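Local structure of ATP-dependent CLP protease, putative (Plasmodium falciparum, 2F6I) at residues Cys129-His134 against Ser180-Met186; Pro78-Ile82 against Gln135-Phe141. The protein probably cuts proteins into small peptides as the serine-protease component of an ATP-dependent Clp protease, of which this chain is the catalytic domain. All blocks are in the same frame, centred on the assembly; numbering follows the deposited sequence.

Contact 1: Cys129-His134 against Ser180-Met186; sequences CRIMIH and SDRDYYM
The Clp protease active site illustrates how a single antiparallel hydrogen-bonded pair, Ile131 with Met186, can sit at the head of a catalytic segment: the strand leads on to His134, the predicted catalytic histidine, which lies beside Asp183, probably the triad aspartate of ClpP-type proteases. Ile131 N donates to Met186 O at 3.1 Å, and Met186 N returns the bond to Ile131 O at 2.7 Å, in the outer part of the mixed sheet. On the face carrying Met132 and Tyr185, Met132 SD lies 4.1 Å from the centroid of the Tyr185 ring, over its face, a Met-aromatic contact, while Met132 CE presses on Tyr185 CE2 at 3.4 Å.

The same methionine backs the histidine. His134 CG sits between its backbone N and carbonyl carbon (chi1 61°), a torsion that turns the imidazole into a slot with Met132 CG over one face and Asp183 over the other. There Asp183 CB stands 4.1 Å from the ring centroid, a CH-pi contact. Tyr185 CE1 closes on His134 NE2 at 3.4 Å from the edge of the imidazole, with the two rings oblique at 49°. On the helix 173-181 side, Ile133 CG2 rests on Ser180 CB at 3.7 Å. Arg130 reaches past Tyr185 to a salt bridge with Glu153 of a second subunit.

Asp183 OD1 is 3.4 Å from His134 ND1, with carboxylate and imidazole planes 74° apart. Because OD1 stands above the ring and not in line with an N-H, this approach does not amount to a hydrogen bond. The histidine is packed between Met132 CG and Asp183 on opposite faces, consistent with a His-Asp pair that is not aligned for a relay in this crystal form.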
# COMPACT_ATOMS: atom_id res chain seq x y z
N CYS C 129 33.83 1.96 22.41
CA CYS C 129 33.65 1.84 20.97
C CYS C 129 33.88 0.41 20.47
O CYS C 129 34.77 -0.30 20.95
CB CYS C 129 34.61 2.79 20.24
SG CYS C 129 34.38 2.83 18.45
N ARG C 130 33.06 -0.01 19.51
CA ARG C 130 33.19 -1.34 18.93
C ARG C 130 33.65 -1.14 17.50
O ARG C 130 33.01 -0.43 16.72
CB ARG C 130 31.84 -2.07 18.97
CG ARG C 130 31.27 -2.24 20.37
CD ARG C 130 32.16 -3.12 21.24
NE ARG C 130 32.06 -4.53 20.88
CZ ARG C 130 32.87 -5.48 21.34
NH1 ARG C 130 33.85 -5.18 22.18
NH2 ARG C 130 32.69 -6.74 20.96
N ILE C 131 34.77 -1.77 17.15
CA ILE C 131 35.35 -1.64 15.82
C ILE C 131 35.41 -2.98 15.08
O ILE C 131 35.79 -3.99 15.66
CB ILE C 131 36.78 -1.06 15.92
CG1 ILE C 131 36.73 0.27 16.68
CG2 ILE C 131 37.38 -0.86 14.55
CD1 ILE C 131 38.09 0.85 17.01
N MET C 132 35.03 -2.96 13.81
CA MET C 132 35.03 -4.17 12.98
C MET C 132 35.48 -3.84 11.56
O MET C 132 35.48 -2.69 11.15
CB MET C 132 33.63 -4.77 12.95
CG MET C 132 32.61 -3.87 12.28
SD MET C 132 31.06 -3.86 13.17
CE MET C 132 31.65 -3.39 14.79
N ILE C 133 35.84 -4.88 10.81
CA ILE C 133 36.30 -4.70 9.44
C ILE C 133 35.19 -4.93 8.42
O ILE C 133 35.14 -4.25 7.40
CB ILE C 133 37.48 -5.65 9.14
CG1 ILE C 133 38.59 -5.43 10.17
CG2 ILE C 133 37.99 -5.42 7.73
CD1 ILE C 133 39.75 -6.39 10.04
N HIS C 134 34.32 -5.89 8.71
CA HIS C 134 33.20 -6.23 7.83
C HIS C 134 32.20 -5.09 7.69
O HIS C 134 32.32 -4.06 8.36
CB HIS C 134 32.50 -7.47 8.38
CG HIS C 134 31.93 -7.29 9.75
ND1 HIS C 134 30.61 -6.96 9.97
CD2 HIS C 134 32.51 -7.34 10.97
CE1 HIS C 134 30.40 -6.83 11.27
NE2 HIS C 134 31.54 -7.05 11.90
N SER C 180 37.74 -10.07 8.51
CA SER C 180 36.52 -9.48 7.97
C SER C 180 35.45 -10.54 7.72
O SER C 180 34.30 -10.38 8.13
CB SER C 180 36.82 -8.75 6.66
OG SER C 180 35.63 -8.17 6.13
N ASP C 181 35.84 -11.63 7.06
CA ASP C 181 34.92 -12.71 6.75
C ASP C 181 34.28 -13.37 7.96
O ASP C 181 33.24 -14.01 7.84
CB ASP C 181 35.61 -13.78 5.90
CG ASP C 181 36.08 -13.25 4.56
OD1 ASP C 181 35.36 -12.41 3.96
OD2 ASP C 181 37.16 -13.68 4.09
N ARG C 182 34.90 -13.22 9.13
CA ARG C 182 34.35 -13.84 10.33
C ARG C 182 33.64 -12.87 11.26
O ARG C 182 33.44 -13.17 12.44
CB ARG C 182 35.45 -14.60 11.09
CG ARG C 182 36.55 -13.74 11.70
CD ARG C 182 37.71 -14.62 12.18
NE ARG C 182 38.72 -13.87 12.92
CZ ARG C 182 38.66 -13.61 14.23
NH1 ARG C 182 37.63 -14.04 14.95
NH2 ARG C 182 39.63 -12.92 14.81
N ASP C 183 33.23 -11.72 10.73
CA ASP C 183 32.53 -10.70 11.52
C ASP C 183 33.20 -10.52 12.88
O ASP C 183 32.59 -10.76 13.92
CB ASP C 183 31.06 -11.09 11.73
CG ASP C 183 30.30 -11.23 10.43
OD1 ASP C 183 30.42 -10.33 9.58
OD2 ASP C 183 29.58 -12.24 10.27
N TYR C 184 34.45 -10.10 12.86
CA TYR C 184 35.22 -9.90 14.08
C TYR C 184 35.03 -8.51 14.68
O TYR C 184 35.33 -7.49 14.05
CB TYR C 184 36.70 -10.19 13.77
CG TYR C 184 37.67 -9.91 14.90
CD1 TYR C 184 37.35 -10.20 16.22
CD2 TYR C 184 38.94 -9.39 14.62
CE1 TYR C 184 38.27 -9.97 17.25
CE2 TYR C 184 39.86 -9.16 15.64
CZ TYR C 184 39.52 -9.45 16.96
OH TYR C 184 40.43 -9.22 17.96
N TYR C 185 34.51 -8.48 15.91
CA TYR C 185 34.29 -7.24 16.65
C TYR C 185 35.43 -7.05 17.64
O TYR C 185 35.76 -7.96 18.40
CB TYR C 185 32.98 -7.29 17.45
CG TYR C 185 31.73 -7.11 16.63
CD1 TYR C 185 31.36 -8.06 15.67
CD2 TYR C 185 30.90 -6.00 16.82
CE1 TYR C 185 30.20 -7.89 14.91
CE2 TYR C 185 29.74 -5.83 16.07
CZ TYR C 185 29.40 -6.78 15.12
OH TYR C 185 28.26 -6.61 14.37
N MET C 186 36.02 -5.86 17.65
CA MET C 186 37.12 -5.57 18.56
C MET C 186 36.70 -4.49 19.55
O MET C 186 35.81 -3.70 19.28
CB MET C 186 38.34 -5.06 17.79
CG MET C 186 38.96 -6.05 16.83
SD MET C 186 40.23 -5.27 15.80
CE MET C 186 39.42 -5.27 14.21

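Contact 2: Pro78-Ile82 against Gln135-Phe141; sequences PGGSI and QPLGNAF
Pro78 and Gly80 of the Pro-Gly-Gly loop after strand 71-77 meet Pro136, Leu137 and Phe141 of the loop that follows the active-site histidine, a worked case of two loops packed side by side. In ClpP-type proteases this glycine-rich loop probably contributes to the oxyanion hole. The partner loop is folded by two successive type I beta turns, Gln135 to Gly138 and Gly138 to Phe141, the first closed by a bond from Gly138 N to Gln135 O.

Apolar contacts hold one end. Pro78 CB meets Pro136 CG at 3.9 Å, proline beside proline, and Pro78 CG touches Leu137 CD1 at 3.6 Å, the leucine crossing the proline ring at a slant. At the helix side, Ile82 CD1 comes within 4.1 Å of Gln135 CD, its side chain running across that of the glutamine at about a right angle. Ile82 also packs on helix 151-169, so the contact reaches into the body of the subunit.

Among the polar bonds, Ser81, at the N-cap of helix 82-94, accepts one at OG from Glu84 N, and Gly79 and Ser81 bond through their backbones to Ile48.

Aromatic contact completes the account. With CG swung away from its backbone N (chi1 -153°), Phe141 lays a ring face against the second glycine, whose backbone itself meets the ring. Gly80 CA stands 3.9 Å from the ring centroid, 29° off the normal, a CH-pi contact, and Phe141 CD1 lies 3.4 Å from Gly80 C.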
# COMPACT_ATOMS: atom_id res chain seq x y z
N PRO C 78 28.61 2.98 10.61
CA PRO C 78 28.61 1.57 10.24
C PRO C 78 29.19 1.40 8.84
O PRO C 78 29.17 0.30 8.27
CB PRO C 78 27.14 1.21 10.29
CG PRO C 78 26.51 2.46 9.75
CD PRO C 78 27.26 3.56 10.48
N GLY C 79 29.71 2.48 8.29
CA GLY C 79 30.27 2.43 6.95
C GLY C 79 29.18 2.66 5.92
O GLY C 79 28.24 3.41 6.17
N GLY C 80 29.30 2.01 4.77
CA GLY C 80 28.31 2.17 3.72
C GLY C 80 28.85 1.83 2.35
O GLY C 80 29.13 0.66 2.05
N SER C 81 29.00 2.84 1.51
CA SER C 81 29.51 2.66 0.15
C SER C 81 31.04 2.69 0.13
O SER C 81 31.66 3.62 0.65
CB SER C 81 28.97 3.77 -0.76
OG SER C 81 29.62 3.77 -2.01
N ILE C 82 31.65 1.67 -0.47
CA ILE C 82 33.11 1.61 -0.53
C ILE C 82 33.66 2.63 -1.53
O ILE C 82 34.73 3.19 -1.31
CB ILE C 82 33.60 0.19 -0.89
CG1 ILE C 82 33.29 -0.76 0.28
CG2 ILE C 82 35.09 0.20 -1.17
CD1 ILE C 82 33.82 -2.16 0.10
N GLN C 135 31.21 -5.28 6.82
CA GLN C 135 30.17 -4.27 6.60
C GLN C 135 28.85 -4.73 7.21
O GLN C 135 28.17 -5.59 6.67
CB GLN C 135 29.98 -4.02 5.10
CG GLN C 135 31.26 -3.71 4.35
CD GLN C 135 31.02 -3.33 2.90
OE1 GLN C 135 30.53 -2.24 2.60
NE2 GLN C 135 31.35 -4.24 1.98
N PRO C 136 28.47 -4.15 8.37
CA PRO C 136 27.22 -4.50 9.06
C PRO C 136 25.94 -4.11 8.31
O PRO C 136 24.87 -4.69 8.57
CB PRO C 136 27.36 -3.78 10.40
CG PRO C 136 28.17 -2.57 10.05
CD PRO C 136 29.23 -3.15 9.14
N LEU C 137 26.03 -3.14 7.40
CA LEU C 137 24.87 -2.70 6.62
C LEU C 137 24.73 -3.54 5.36
O LEU C 137 23.74 -3.42 4.63
CB LEU C 137 25.00 -1.23 6.23
CG LEU C 137 24.97 -0.15 7.31
CD1 LEU C 137 25.07 1.22 6.64
CD2 LEU C 137 23.69 -0.25 8.12
N GLY C 138 25.74 -4.36 5.08
CA GLY C 138 25.71 -5.19 3.90
C GLY C 138 26.62 -4.66 2.81
O GLY C 138 26.80 -3.45 2.67
N ASN C 139 27.20 -5.57 2.04
CA ASN C 139 28.11 -5.21 0.95
C ASN C 139 27.34 -4.77 -0.29
O ASN C 139 27.92 -4.23 -1.24
CB ASN C 139 28.99 -6.41 0.60
CG ASN C 139 28.18 -7.63 0.17
OD1 ASN C 139 27.39 -8.17 0.95
ND2 ASN C 139 28.37 -8.06 -1.07
N ALA C 140 26.02 -4.99 -0.27
CA ALA C 140 25.16 -4.62 -1.39
C ALA C 140 24.56 -3.23 -1.22
O ALA C 140 23.63 -2.86 -1.94
CB ALA C 140 24.05 -5.65 -1.54
N PHE C 141 25.10 -2.46 -0.28
CA PHE C 141 24.62 -1.11 0.02
C PHE C 141 24.16 -0.33 -1.21
O PHE C 141 23.24 0.49 -1.12
CB PHE C 141 25.71 -0.32 0.75
CG PHE C 141 25.17 0.76 1.64
CD1 PHE C 141 25.61 2.07 1.52
CD2 PHE C 141 24.21 0.46 2.62
CE1 PHE C 141 25.11 3.08 2.35
CE2 PHE C 141 23.71 1.46 3.45
CZ PHE C 141 24.16 2.77 3.32

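How the contacts relate
Contacts 1 and 2 join end to end along the chain: His134 closes one segment of contact 1 and Gln135 opens one segment of contact 2, with centres about 13 Å apart. Contact 1 packs round the predicted catalytic histidine, whereas contact 2 sets the loop just after it against the Pro-Gly-Gly loop. Pro136, two residues on, has its side chain about 4 Å from that of His134 (nearest atoms). A gap of 10.4 Å separates His134 NE2 from Gly79 N, in the glycine loop that probably contributes to the oxyanion hole. The loop of contact 2 runs on toward residues 143-148, which are not modelled, consistent with disorder there.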